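Local structure of glycosyl hydrolase 25 (Streptococcus pneumoniae, 4FF5) at residues P53-S58 / Q73-A78; Y121-G126 / W152-D157; A135-Y140 / R171-S176; T202-P207 / T222-D227; Q230-G235 / L244-I249. The protein is a family 25 glycosyl hydrolase of the pneumococcal outer surface that takes part in host-cell invasion and probably cleaves glycan chains of peptidoglycan. One frame throughout, in Å; residues are numbered along the deposited sequence. Where two conformers were deposited one is given.

Contact 1 (P53-S58 / Q73-A78)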
# COMPACT_ATOMS: atom_id res chain seq x y z
N PRO A 53 5.93 13.21 -2.84
CA PRO A 53 4.88 12.21 -3.06
C PRO A 53 5.07 10.95 -2.21
O PRO A 53 6.17 10.69 -1.70
CB PRO A 53 5.04 11.87 -4.53
CG PRO A 53 6.47 12.12 -4.83
CD PRO A 53 6.86 13.30 -3.99
N ILE A 54 3.99 10.19 -2.05
CA ILE A 54 4.03 8.86 -1.44
C ILE A 54 4.09 7.83 -2.57
O ILE A 54 3.28 7.86 -3.50
CB ILE A 54 2.79 8.61 -0.56
CG1 ILE A 54 2.77 9.59 0.64
CG2 ILE A 54 2.69 7.14 -0.13
CD1 ILE A 54 1.37 9.85 1.17
N ILE A 55 5.06 6.91 -2.48
CA ILE A 55 5.18 5.85 -3.47
C ILE A 55 4.71 4.51 -2.92
O ILE A 55 4.60 4.31 -1.70
CB ILE A 55 6.63 5.72 -4.03
CG1 ILE A 55 7.58 5.22 -2.93
CG2 ILE A 55 7.07 7.05 -4.65
CD1 ILE A 55 9.01 4.95 -3.42
N ASP A 56 4.37 3.61 -3.83
CA ASP A 56 4.23 2.19 -3.50
C ASP A 56 5.12 1.38 -4.44
O ASP A 56 5.32 1.75 -5.61
CB ASP A 56 2.77 1.72 -3.45
CG ASP A 56 2.04 1.84 -4.79
OD1 ASP A 56 1.38 2.88 -5.02
OD2 ASP A 56 2.15 0.90 -5.61
N LEU A 57 5.69 0.32 -3.88
CA LEU A 57 6.73 -0.48 -4.51
C LEU A 57 6.45 -1.93 -4.24
O LEU A 57 5.82 -2.27 -3.22
CB LEU A 57 8.09 -0.18 -3.87
CG LEU A 57 8.75 1.16 -4.04
CD1 LEU A 57 9.87 1.24 -3.01
CD2 LEU A 57 9.31 1.28 -5.45
N SER A 58 6.95 -2.77 -5.13
CA SER A 58 6.84 -4.22 -5.03
C SER A 58 8.15 -4.84 -5.56
O SER A 58 9.08 -4.11 -5.93
CB SER A 58 5.65 -4.73 -5.87
OG SER A 58 5.97 -4.67 -7.24
N GLN A 73 14.98 11.06 0.02
CA GLN A 73 14.88 12.52 0.15
C GLN A 73 13.89 13.14 -0.86
O GLN A 73 13.55 14.32 -0.75
CB GLN A 73 16.25 13.21 0.11
CG GLN A 73 17.29 12.73 1.13
CD GLN A 73 16.77 12.64 2.57
OE1 GLN A 73 16.31 13.63 3.15
NE2 GLN A 73 16.86 11.45 3.16
N ASN A 74 13.41 12.32 -1.81
CA ASN A 74 12.42 12.73 -2.82
C ASN A 74 10.98 12.20 -2.55
O ASN A 74 10.07 12.41 -3.35
CB ASN A 74 12.88 12.32 -4.23
CG ASN A 74 14.07 13.15 -4.73
OD1 ASN A 74 14.10 14.36 -4.58
ND2 ASN A 74 15.05 12.48 -5.34
N ILE A 75 10.79 11.53 -1.41
CA ILE A 75 9.47 11.02 -1.03
C ILE A 75 9.10 11.34 0.42
O ILE A 75 9.98 11.62 1.24
CB ILE A 75 9.35 9.49 -1.30
CG1 ILE A 75 10.30 8.68 -0.39
CG2 ILE A 75 9.61 9.20 -2.77
CD1 ILE A 75 10.13 7.18 -0.45
N SER A 76 7.81 11.28 0.74
CA SER A 76 7.35 11.49 2.10
C SER A 76 7.07 10.18 2.83
O SER A 76 7.17 10.11 4.06
CB SER A 76 6.12 12.40 2.12
OG SER A 76 5.10 11.89 1.27
N GLY A 77 6.72 9.14 2.08
CA GLY A 77 6.40 7.83 2.66
C GLY A 77 6.37 6.77 1.57
O GLY A 77 6.41 7.07 0.36
N ALA A 78 6.32 5.50 1.99
CA ALA A 78 6.34 4.40 1.03
C ALA A 78 5.41 3.29 1.50
O ALA A 78 5.27 3.06 2.70
CB ALA A 78 7.75 3.86 0.86
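Two backbone hydrogen bonds tie P53-S58 to Q73-A78. S76 N donates to P53 O at 3.0 Å and almost straight, 167° at the hydrogen. I55 N gives the second bond, 3.1 Å long, to G77 O, in the parallel register that sets I55 beside A78. Weaker CA-H...O contacts reinforce the pair: I54 CA also approaches G77 O, at 3.5 Å, and A78 CA lies 3.2 Å from I55 O.

Apolar packing is concentrated on the face of the sheet that carries I55 and A78. The side chains of I55 and I75 cross at about a right angle and meet methyl to methyl, CG2 to CG2 at 3.8 Å and CD1 to CD1 at 3.9 Å. Both hold CG1 between the backbone N and the carbonyl carbon (chi1 68° and 66°), which keeps each CG2 beside its own N and turned to the other. I55 CG1 also rests on A78 CB, 4.0 Å away.

The mixed contacts lie nearer P53. The CD edge of its ring packs against N74 O, while I54 CG1 comes within 3.3 Å of S76 OG, a hydroxyl whose hydrogen bond is with K52 O.

These residues close the first beta-alpha-beta unit of the TIM barrel, strand 54-57, helix 68-73 and strand 77-84. I54 and S76 pack on F263 and F259 of helix 255-263, I55 touches I246 of strand 244-249, and A78 meets L111 of helix 104-112.

Contact 2 (Y121-G126 / W152-D157)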
# COMPACT_ATOMS: atom_id res chain seq x y z
N TYR A 121 1.48 -3.61 2.00
CA TYR A 121 0.23 -4.08 1.38
C TYR A 121 0.28 -5.53 0.91
O TYR A 121 1.35 -6.08 0.66
CB TYR A 121 -0.24 -3.14 0.24
CG TYR A 121 0.42 -3.27 -1.15
CD1 TYR A 121 -0.13 -4.12 -2.12
CD2 TYR A 121 1.52 -2.49 -1.50
CE1 TYR A 121 0.43 -4.22 -3.38
CE2 TYR A 121 2.08 -2.55 -2.77
CZ TYR A 121 1.54 -3.44 -3.70
OH TYR A 121 2.08 -3.49 -4.94
N ALA A 122 -0.89 -6.12 0.76
CA ALA A 122 -1.04 -7.47 0.21
C ALA A 122 -2.09 -7.46 -0.88
O ALA A 122 -3.15 -6.89 -0.69
CB ALA A 122 -1.44 -8.45 1.31
N TYR A 123 -1.80 -8.14 -2.00
CA TYR A 123 -2.77 -8.30 -3.08
C TYR A 123 -3.71 -9.42 -2.66
O TYR A 123 -3.27 -10.56 -2.47
CB TYR A 123 -2.01 -8.65 -4.37
CG TYR A 123 -2.84 -8.79 -5.63
CD1 TYR A 123 -3.18 -7.65 -6.37
CD2 TYR A 123 -3.19 -10.04 -6.15
CE1 TYR A 123 -3.90 -7.74 -7.55
CE2 TYR A 123 -3.94 -10.14 -7.33
CZ TYR A 123 -4.28 -8.97 -8.02
OH TYR A 123 -5.00 -8.98 -9.20
N VAL A 124 -4.98 -9.08 -2.45
CA VAL A 124 -5.96 -9.99 -1.85
C VAL A 124 -6.55 -10.84 -2.97
O VAL A 124 -7.18 -10.32 -3.88
CB VAL A 124 -7.07 -9.21 -1.10
CG1 VAL A 124 -8.17 -10.13 -0.61
CG2 VAL A 124 -6.48 -8.43 0.07
N ALA A 125 -6.32 -12.15 -2.92
CA ALA A 125 -6.74 -13.00 -4.03
C ALA A 125 -7.15 -14.42 -3.61
O ALA A 125 -7.22 -15.30 -4.46
CB ALA A 125 -5.66 -13.04 -5.10
N GLY A 126 -7.43 -14.63 -2.32
CA GLY A 126 -7.93 -15.94 -1.83
C GLY A 126 -9.20 -16.38 -2.55
O GLY A 126 -10.05 -15.55 -2.90
N TRP A 152 -2.29 -2.60 4.37
CA TRP A 152 -3.28 -2.33 3.32
C TRP A 152 -3.68 -3.57 2.56
O TRP A 152 -2.82 -4.39 2.18
CB TRP A 152 -2.70 -1.32 2.32
CG TRP A 152 -2.53 0.08 2.88
CD1 TRP A 152 -1.38 0.65 3.41
CD2 TRP A 152 -3.55 1.13 2.97
NE1 TRP A 152 -1.61 1.94 3.80
CE2 TRP A 152 -2.89 2.29 3.57
CE3 TRP A 152 -4.90 1.22 2.61
CZ2 TRP A 152 -3.57 3.49 3.79
CZ3 TRP A 152 -5.57 2.43 2.86
CH2 TRP A 152 -4.92 3.54 3.42
N LEU A 153 -4.98 -3.70 2.30
CA LEU A 153 -5.52 -4.77 1.47
C LEU A 153 -5.73 -4.22 0.08
O LEU A 153 -6.57 -3.33 -0.11
CB LEU A 153 -6.89 -5.24 2.03
CG LEU A 153 -6.81 -6.31 3.14
CD1 LEU A 153 -6.15 -5.77 4.40
CD2 LEU A 153 -8.21 -6.87 3.40
N ASP A 154 -4.96 -4.71 -0.88
CA ASP A 154 -5.08 -4.30 -2.28
C ASP A 154 -6.11 -5.22 -2.95
O ASP A 154 -5.84 -6.39 -3.20
CB ASP A 154 -3.70 -4.35 -2.97
CG ASP A 154 -3.78 -4.29 -4.50
OD1 ASP A 154 -4.87 -4.09 -5.06
OD2 ASP A 154 -2.76 -4.51 -5.15
N VAL A 155 -7.31 -4.68 -3.18
CA VAL A 155 -8.42 -5.47 -3.70
C VAL A 155 -8.68 -5.06 -5.15
O VAL A 155 -9.05 -3.91 -5.41
CB VAL A 155 -9.69 -5.24 -2.86
CG1 VAL A 155 -10.87 -6.04 -3.42
CG2 VAL A 155 -9.42 -5.64 -1.40
N GLU A 156 -8.50 -5.96 -6.11
CA GLU A 156 -8.81 -5.54 -7.48
C GLU A 156 -9.35 -6.56 -8.45
O GLU A 156 -9.74 -6.21 -9.56
CB GLU A 156 -7.66 -4.78 -8.10
CG GLU A 156 -6.35 -5.52 -8.12
CD GLU A 156 -5.20 -4.56 -8.48
OE1 GLU A 156 -4.88 -4.50 -9.67
OE2 GLU A 156 -4.63 -3.85 -7.61
N ASP A 157 -9.38 -7.82 -8.07
CA ASP A 157 -10.24 -8.70 -8.85
C ASP A 157 -11.01 -9.71 -8.04
O ASP A 157 -10.66 -10.03 -6.89
CB ASP A 157 -9.52 -9.31 -10.05
CG ASP A 157 -8.14 -9.70 -9.72
OD1 ASP A 157 -7.24 -9.37 -10.54
OD2 ASP A 157 -7.96 -10.30 -8.63
O HOH W 1 -4.66 -7.23 -10.91
O HOH W 2 -8.62 -8.59 -5.32
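V124 sits over L153, with V124 CG2 3.7 Å from L153 CG; the other valine branch, CG1, stands anti to the backbone N, which leaves CG2 beside that N and turned to the leucine. V155 completes this cluster through its CG2, which lies near V124 CB. On the other face of the sheet, Y121 CB and W152 CB meet at 3.7 Å before their rings part.

Between the faces runs a parallel ladder: A122 N bonds to W152 O, D154 N to A122 O, and V124 N to D154 O, the last at 2.9 Å and straight (179° at the hydrogen). The strand axes approach to 4.7 Å at 27°, a twist in keeping with adjacent strands of a TIM barrel. Strand 118-123, helix 129-143 and strand 151-155 make a beta-alpha-beta unit, and D154 and E156 form the D-x-E sequence characteristic of family 25 enzymes, consistent with an active-site position at the C-terminal ends of the strands.

D154 lies alongside the Y121 ring, pointing the same way, with its CB 3.7 Å from Y121 CD1. Its OD2 reaches the edge of the next ring, 3.4 Å from Y123 CD1, the carboxylate turned 84° from the ring plane. E156 crosses the Y123 side chain at about a right angle, its CG 3.4 Å from Y123 CE1. Farther out, Y123 OH comes within 2.6 Å of D157 OD1 and shares a water with E156 OE1. A second water donates to V124 O and D157 O and accepts from E156 N.

Contact 3 (A135-Y140 / R171-S176)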
# COMPACT_ATOMS: atom_id res chain seq x y z
N ALA A 135 -3.58 -16.30 3.74
CA ALA A 135 -2.85 -15.18 3.16
C ALA A 135 -2.65 -14.04 4.16
O ALA A 135 -1.57 -13.47 4.23
CB ALA A 135 -3.57 -14.69 1.89
N ALA A 136 -3.69 -13.71 4.92
CA ALA A 136 -3.61 -12.69 5.98
C ALA A 136 -2.56 -13.07 7.01
O ALA A 136 -1.84 -12.22 7.50
CB ALA A 136 -4.97 -12.49 6.65
N GLU A 137 -2.48 -14.36 7.36
CA GLU A 137 -1.49 -14.77 8.35
C GLU A 137 -0.06 -14.71 7.81
O GLU A 137 0.84 -14.19 8.48
CB GLU A 137 -1.82 -16.16 8.93
CG GLU A 137 -0.85 -16.58 10.02
CD GLU A 137 -1.38 -17.68 10.91
OE1 GLU A 137 -2.44 -18.26 10.59
OE2 GLU A 137 -0.72 -17.96 11.94
N VAL A 138 0.15 -15.22 6.60
CA VAL A 138 1.44 -15.15 5.90
C VAL A 138 1.94 -13.70 5.79
O VAL A 138 3.15 -13.42 5.95
CB VAL A 138 1.34 -15.80 4.49
CG1 VAL A 138 2.60 -15.57 3.66
CG2 VAL A 138 1.04 -17.29 4.60
N PHE A 139 1.00 -12.80 5.51
CA PHE A 139 1.25 -11.36 5.29
C PHE A 139 1.62 -10.73 6.61
O PHE A 139 2.64 -10.06 6.71
CB PHE A 139 -0.03 -10.75 4.72
CG PHE A 139 -0.05 -9.24 4.63
CD1 PHE A 139 1.04 -8.51 4.12
CD2 PHE A 139 -1.23 -8.55 4.94
CE1 PHE A 139 0.98 -7.12 4.01
CE2 PHE A 139 -1.29 -7.16 4.80
CZ PHE A 139 -0.19 -6.45 4.33
N TYR A 140 0.79 -10.95 7.63
CA TYR A 140 1.08 -10.40 8.94
C TYR A 140 2.43 -10.88 9.50
O TYR A 140 3.20 -10.07 10.01
CB TYR A 140 -0.04 -10.69 9.94
CG TYR A 140 0.12 -9.94 11.23
CD1 TYR A 140 0.71 -10.55 12.34
CD2 TYR A 140 -0.26 -8.60 11.32
CE1 TYR A 140 0.87 -9.86 13.53
CE2 TYR A 140 -0.10 -7.90 12.51
CZ TYR A 140 0.46 -8.54 13.60
OH TYR A 140 0.62 -7.84 14.76
N ARG A 171 -9.56 -9.14 6.31
CA ARG A 171 -9.50 -8.06 7.31
C ARG A 171 -9.63 -8.56 8.76
O ARG A 171 -8.81 -8.21 9.62
CB ARG A 171 -10.59 -7.02 7.03
CG ARG A 171 -10.40 -5.72 7.79
CD ARG A 171 -11.74 -5.04 8.12
NE ARG A 171 -12.61 -5.92 8.91
CZ ARG A 171 -12.52 -6.10 10.23
NH1 ARG A 171 -11.59 -5.46 10.93
NH2 ARG A 171 -13.35 -6.94 10.84
N ALA A 172 -10.68 -9.33 9.03
CA ALA A 172 -10.93 -9.90 10.35
C ALA A 172 -9.75 -10.73 10.87
O ALA A 172 -9.37 -10.63 12.04
CB ALA A 172 -12.20 -10.75 10.33
N LYS A 173 -9.18 -11.56 10.00
CA LYS A 173 -8.05 -12.38 10.41
C LYS A 173 -6.85 -11.50 10.78
O LYS A 173 -6.21 -11.71 11.82
CB LYS A 173 -7.68 -13.42 9.36
CG LYS A 173 -6.52 -14.33 9.75
CD LYS A 173 -6.97 -15.36 10.79
CE LYS A 173 -5.89 -16.42 10.98
NZ LYS A 173 -6.37 -17.47 11.93
N LEU A 174 -6.57 -10.50 9.96
CA LEU A 174 -5.45 -9.60 10.21
C LEU A 174 -5.62 -8.89 11.55
O LEU A 174 -4.67 -8.79 12.33
CB LEU A 174 -5.37 -8.58 9.07
CG LEU A 174 -4.10 -7.77 8.86
CD1 LEU A 174 -2.90 -8.70 8.75
CD2 LEU A 174 -4.24 -6.91 7.61
N ALA A 175 -6.84 -8.42 11.82
CA ALA A 175 -7.17 -7.77 13.11
C ALA A 175 -6.90 -8.69 14.30
O ALA A 175 -6.22 -8.30 15.26
CB ALA A 175 -8.63 -7.31 13.12
N SER A 176 -7.40 -9.91 14.22
CA SER A 176 -7.25 -10.90 15.28
C SER A 176 -5.78 -11.28 15.54
O SER A 176 -5.45 -11.74 16.62
CB SER A 176 -8.05 -12.16 14.96
OG SER A 176 -7.34 -12.97 14.03
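Helix segments A135-Y140 and R171-S176 meet across axes that approach to 8.8 Å and lie 41° apart with their N-to-C directions roughly aligned. The backbones come nearest at A136 and L174, whose CA atoms are 5.6 Å apart, a closeness that the small alanine side chain permits. The contact is one of packing, without hydrogen bonds between the two segments.

L174 does most of the work. With chi1 at -163° its branch leans to the other helix, and the second torsion, 54°, turns the two methyls to different partners: CD1 touches Y140 CB and Y140 CD2, both at 3.7 Å, while CD2 lies 4.1 Å from F139 CE2. Both aromatic side chains cross the leucine at a slant. Beside it, A136 CB rests on K173 CG at 3.9 Å. K173 then bends at its second torsion and runs past the glutamate, leaving K173 NZ 4.2 Å from E137 OE1, an attraction beyond salt-bridge range.

Both helices belong to the outer layer of the barrel. A136 and F139 also touch F170 of helix 163-177, and the Y140 ring meets that of Y151. Inward, F139 reaches V82 of strand 77-84 and L174 packs on I182 of strand 182-186.

Contact 4 (T202-P207 / T222-D227)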
# COMPACT_ATOMS: atom_id res chain seq x y z
N THR A 202 -9.88 1.20 8.51
CA THR A 202 -9.50 2.45 9.19
C THR A 202 -9.08 3.55 8.21
O THR A 202 -8.97 4.73 8.59
CB THR A 202 -8.41 2.22 10.28
OG1 THR A 202 -7.25 1.63 9.69
CG2 THR A 202 -8.91 1.31 11.40
N SER A 203 -8.88 3.16 6.96
CA SER A 203 -8.60 4.11 5.88
C SER A 203 -8.94 3.52 4.51
O SER A 203 -9.04 2.29 4.36
CB SER A 203 -7.12 4.52 5.89
OG SER A 203 -6.85 5.55 4.95
N VAL A 204 -9.10 4.39 3.52
CA VAL A 204 -9.40 3.97 2.15
C VAL A 204 -8.40 4.62 1.20
O VAL A 204 -8.08 5.82 1.32
CB VAL A 204 -10.86 4.28 1.74
CG1 VAL A 204 -11.12 3.79 0.31
CG2 VAL A 204 -11.84 3.59 2.71
N TRP A 205 -7.92 3.83 0.25
CA TRP A 205 -6.93 4.27 -0.70
C TRP A 205 -7.48 3.93 -2.05
O TRP A 205 -7.93 2.79 -2.27
CB TRP A 205 -5.67 3.49 -0.36
CG TRP A 205 -4.50 3.59 -1.28
CD1 TRP A 205 -4.21 4.57 -2.24
CD2 TRP A 205 -3.36 2.69 -1.28
NE1 TRP A 205 -2.99 4.31 -2.83
CE2 TRP A 205 -2.45 3.17 -2.32
CE3 TRP A 205 -3.05 1.52 -0.58
CZ2 TRP A 205 -1.24 2.53 -2.60
CZ3 TRP A 205 -1.83 0.88 -0.88
CH2 TRP A 205 -0.96 1.37 -1.87
N ILE A 206 -7.55 4.91 -2.96
CA ILE A 206 -8.24 4.66 -4.25
C ILE A 206 -7.39 5.05 -5.45
O ILE A 206 -6.86 6.17 -5.52
CB ILE A 206 -9.64 5.35 -4.34
CG1 ILE A 206 -10.56 4.95 -3.18
CG2 ILE A 206 -10.33 5.02 -5.68
CD1 ILE A 206 -11.89 5.70 -3.10
N PRO A 207 -7.27 4.13 -6.44
CA PRO A 207 -6.57 4.51 -7.67
C PRO A 207 -7.48 5.28 -8.64
O PRO A 207 -8.66 4.96 -8.79
CB PRO A 207 -6.18 3.17 -8.27
CG PRO A 207 -7.30 2.23 -7.83
CD PRO A 207 -7.70 2.71 -6.45
N THR A 222 -15.90 9.27 -6.66
CA THR A 222 -16.77 8.85 -5.56
C THR A 222 -16.89 9.95 -4.52
O THR A 222 -15.98 10.78 -4.40
CB THR A 222 -16.29 7.55 -4.87
OG1 THR A 222 -17.19 7.23 -3.81
CG2 THR A 222 -14.85 7.70 -4.29
N ASP A 223 -17.99 9.96 -3.78
CA ASP A 223 -18.11 10.86 -2.66
C ASP A 223 -17.79 10.15 -1.34
O ASP A 223 -18.05 10.70 -0.27
CB ASP A 223 -19.50 11.51 -2.61
CG ASP A 223 -20.61 10.52 -2.31
OD1 ASP A 223 -20.30 9.34 -2.01
OD2 ASP A 223 -21.78 10.91 -2.37
N LEU A 224 -17.24 8.93 -1.42
CA LEU A 224 -16.72 8.24 -0.24
C LEU A 224 -15.48 9.01 0.24
O LEU A 224 -14.71 9.45 -0.61
CB LEU A 224 -16.35 6.79 -0.58
CG LEU A 224 -15.72 5.92 0.52
CD1 LEU A 224 -16.75 5.61 1.60
CD2 LEU A 224 -15.14 4.64 -0.05
N ASP A 225 -15.29 9.17 1.56
CA ASP A 225 -14.14 9.95 2.10
C ASP A 225 -12.79 9.21 2.20
O ASP A 225 -12.34 8.80 3.29
CB ASP A 225 -14.48 10.57 3.46
CG ASP A 225 -14.43 9.56 4.59
OD1 ASP A 225 -15.02 8.48 4.44
OD2 ASP A 225 -13.78 9.86 5.62
N TYR A 226 -12.11 9.09 1.09
CA TYR A 226 -10.83 8.38 1.06
C TYR A 226 -9.66 9.27 1.57
O TYR A 226 -9.72 10.51 1.49
CB TYR A 226 -10.59 7.88 -0.37
CG TYR A 226 -10.56 9.01 -1.38
CD1 TYR A 226 -9.36 9.63 -1.72
CD2 TYR A 226 -11.75 9.46 -1.98
CE1 TYR A 226 -9.34 10.69 -2.62
CE2 TYR A 226 -11.73 10.53 -2.86
CZ TYR A 226 -10.53 11.13 -3.18
OH TYR A 226 -10.50 12.16 -4.09
N ASP A 227 -8.60 8.63 2.07
CA ASP A 227 -7.46 9.34 2.63
C ASP A 227 -6.34 9.55 1.62
O ASP A 227 -5.54 10.49 1.72
CB ASP A 227 -6.88 8.54 3.80
CG ASP A 227 -7.72 8.64 5.05
OD1 ASP A 227 -8.51 9.59 5.17
OD2 ASP A 227 -7.56 7.77 5.92
O HOH W 3 -10.45 6.85 4.26
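S203 and D227 are brought together by their first torsions: the serine OG stands anti to its N (chi1 -173°), and the aspartate CG lies beside its own N (chi1 -75°). S203 OG then donates to D227 OD2 over 2.5 Å, meeting that oxygen on its anti side and 26° out of the carboxylate plane. The backbone seconds this bond, D227 N donating to V204 O at 3.0 Å. A water links V204 N with D225 O.

Apolar contacts follow along the strand. I206 CD1 touches both Y226 CB, at 3.7 Å, and T222 CG2, at 3.8 Å; the I206 side chain crosses that of Y226 at about a right angle. V204 CG1 meets L224 CD2 at 4.1 Å. The loop is shaped locally by an ST turn, in which T222 OG1 accepts from L224 N at 2.9 Å, and by an inverse gamma turn centred on D225. It packs against strand 203-207 just before entering strand 228-232 of the barrel.

D227 OD2 also forms a salt bridge with K261 of helix 255-263. With a hydroxyl and an ammonium group on one oxygen, this buried carboxylate is probably held as an anion, joining loop, strand and helix.

Contact 5 (Q230-G235 / L244-I249)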
# COMPACT_ATOMS: atom_id res chain seq x y z
N GLN A 230 -4.07 6.98 -5.44
CA GLN A 230 -3.04 6.51 -6.33
C GLN A 230 -3.27 7.13 -7.71
O GLN A 230 -4.20 6.72 -8.42
CB GLN A 230 -3.08 5.00 -6.43
CG GLN A 230 -1.80 4.44 -7.05
CD GLN A 230 -1.89 2.95 -7.22
OE1 GLN A 230 -2.72 2.46 -8.02
NE2 GLN A 230 -1.02 2.21 -6.52
N TYR A 231 -2.45 8.10 -8.10
CA TYR A 231 -2.81 8.90 -9.29
C TYR A 231 -2.17 8.50 -10.62
O TYR A 231 -2.62 8.96 -11.68
CB TYR A 231 -2.66 10.41 -9.02
CG TYR A 231 -1.24 10.95 -8.87
CD1 TYR A 231 -0.44 11.21 -9.98
CD2 TYR A 231 -0.72 11.26 -7.61
CE1 TYR A 231 0.85 11.74 -9.85
CE2 TYR A 231 0.56 11.79 -7.46
CZ TYR A 231 1.33 12.04 -8.57
OH TYR A 231 2.59 12.57 -8.41
N THR A 232 -1.12 7.67 -10.58
CA THR A 232 -0.47 7.19 -11.79
C THR A 232 0.32 5.91 -11.49
O THR A 232 0.70 5.67 -10.34
CB THR A 232 0.45 8.27 -12.43
OG1 THR A 232 0.91 7.82 -13.70
CG2 THR A 232 1.66 8.59 -11.53
N SER A 233 0.51 5.08 -12.52
CA SER A 233 1.45 3.96 -12.44
C SER A 233 2.74 4.27 -13.21
O SER A 233 3.61 3.40 -13.34
CB SER A 233 0.80 2.68 -12.97
OG SER A 233 0.61 2.71 -14.38
N LYS A 234 2.86 5.49 -13.72
CA LYS A 234 3.95 5.85 -14.62
C LYS A 234 4.70 7.08 -14.16
O LYS A 234 5.19 7.87 -14.96
CB LYS A 234 3.44 5.97 -16.06
CG LYS A 234 2.66 4.73 -16.45
CD LYS A 234 2.52 4.50 -17.93
CE LYS A 234 2.17 3.04 -18.17
NZ LYS A 234 1.73 2.77 -19.57
N GLY A 235 4.77 7.24 -12.85
CA GLY A 235 5.56 8.30 -12.26
C GLY A 235 7.05 8.08 -12.44
O GLY A 235 7.51 6.96 -12.69
N LEU A 244 6.99 4.36 -11.62
CA LEU A 244 6.57 4.19 -10.23
C LEU A 244 5.12 4.57 -10.01
O LEU A 244 4.62 5.57 -10.57
CB LEU A 244 7.43 5.05 -9.29
CG LEU A 244 8.82 4.58 -8.88
CD1 LEU A 244 9.52 5.67 -8.09
CD2 LEU A 244 8.70 3.29 -8.08
N ASP A 245 4.45 3.79 -9.18
CA ASP A 245 3.15 4.18 -8.66
C ASP A 245 3.33 5.35 -7.72
O ASP A 245 4.07 5.23 -6.73
CB ASP A 245 2.52 3.04 -7.84
CG ASP A 245 2.07 1.85 -8.68
OD1 ASP A 245 1.74 0.80 -8.07
OD2 ASP A 245 2.03 1.94 -9.93
N ILE A 246 2.60 6.45 -7.97
CA ILE A 246 2.67 7.61 -7.09
C ILE A 246 1.30 7.93 -6.52
O ILE A 246 0.27 7.79 -7.19
CB ILE A 246 3.21 8.90 -7.78
CG1 ILE A 246 4.39 8.59 -8.70
CG2 ILE A 246 3.54 9.95 -6.72
CD1 ILE A 246 5.60 8.03 -8.00
N ASN A 247 1.34 8.33 -5.26
CA ASN A 247 0.17 8.58 -4.45
C ASN A 247 0.25 9.97 -3.82
O ASN A 247 1.34 10.51 -3.57
CB ASN A 247 0.08 7.53 -3.33
CG ASN A 247 0.13 6.11 -3.87
OD1 ASN A 247 -0.88 5.56 -4.27
ND2 ASN A 247 1.33 5.53 -3.92
N VAL A 248 -0.91 10.52 -3.51
CA VAL A 248 -0.96 11.75 -2.71
C VAL A 248 -2.07 11.63 -1.66
O VAL A 248 -3.07 10.96 -1.89
CB VAL A 248 -1.12 12.99 -3.64
CG1 VAL A 248 -2.51 13.01 -4.27
CG2 VAL A 248 -0.85 14.28 -2.88
N ILE A 249 -1.86 12.23 -0.48
CA ILE A 249 -2.96 12.44 0.47
C ILE A 249 -4.08 13.24 -0.25
O ILE A 249 -3.80 14.21 -0.96
CB ILE A 249 -2.47 13.20 1.74
CG1 ILE A 249 -1.42 12.40 2.54
CG2 ILE A 249 -3.64 13.61 2.63
CD1 ILE A 249 -1.80 10.99 2.91
O HOH W 4 4.54 1.41 -12.09
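Y231 and I246 lie side by side and point the same way. I246 CB stands 4.2 Å from the centroid of the tyrosine ring, 29° off the normal, an off-centre CH-pi contact, while I246 CG2 reaches Y231 CZ at 3.6 Å. Y231 CG, held between the backbone N and the carbonyl carbon (chi1 70°), folds the ring back over the neighbouring strand, with I246 O over one face toward the rim. The isoleucine's other branch runs alongside T232, its CG1 3.9 Å from T232 CG2, and also packs on the CA of G235.

Q230 and N247 also run together, their amide planes 36° apart, and N247 OD1 lies 3.1 Å from Q230 CB. D245 approaches Q230 at a slant; D245 OD1 is 3.5 Å from Q230 NE2, at an angle too poor for a hydrogen bond. D245 OD2 instead nears S233 CA, at 3.3 Å.

The register of the antiparallel ladder shifts by one residue at each of two beta bulges. Y231 N bonds to I246 O at 2.9 Å and I246 N to T232 O, before G235 and L244 exchange a pair of bonds.

Both amides are committed inside the barrel: Q230 NE2 and N247 ND2 donate to D56 OD1, Q230 OE1 accepts from Y209 and Y185, and N247 OD1 accepts from W205 NE1. This network fixes which way each amide faces and probably steadies D56, whose carboxylate lies close to that of D245.

From the N terminus, contact 1 closes the loop through helix 68-73 and joins the first two barrel strands. Contact 2 opens after it and spans helix 129-143. Contact 3 crosses contact 2, because its first segment lies inside that loop and its second beyond; the two touch where F139 and L174 meet A122 and L153. Contact 4, in series, closes the long helix-free connection after strand 203-207 and reaches contact 2 through W152 against S203 and W205. Contact 5 closes the short last loop. Its strand 244-249 lies beside strand 54-57 of contact 1, the centres of the two contacts about 9 Å apart, so the last strand returns to the first and completes the barrel.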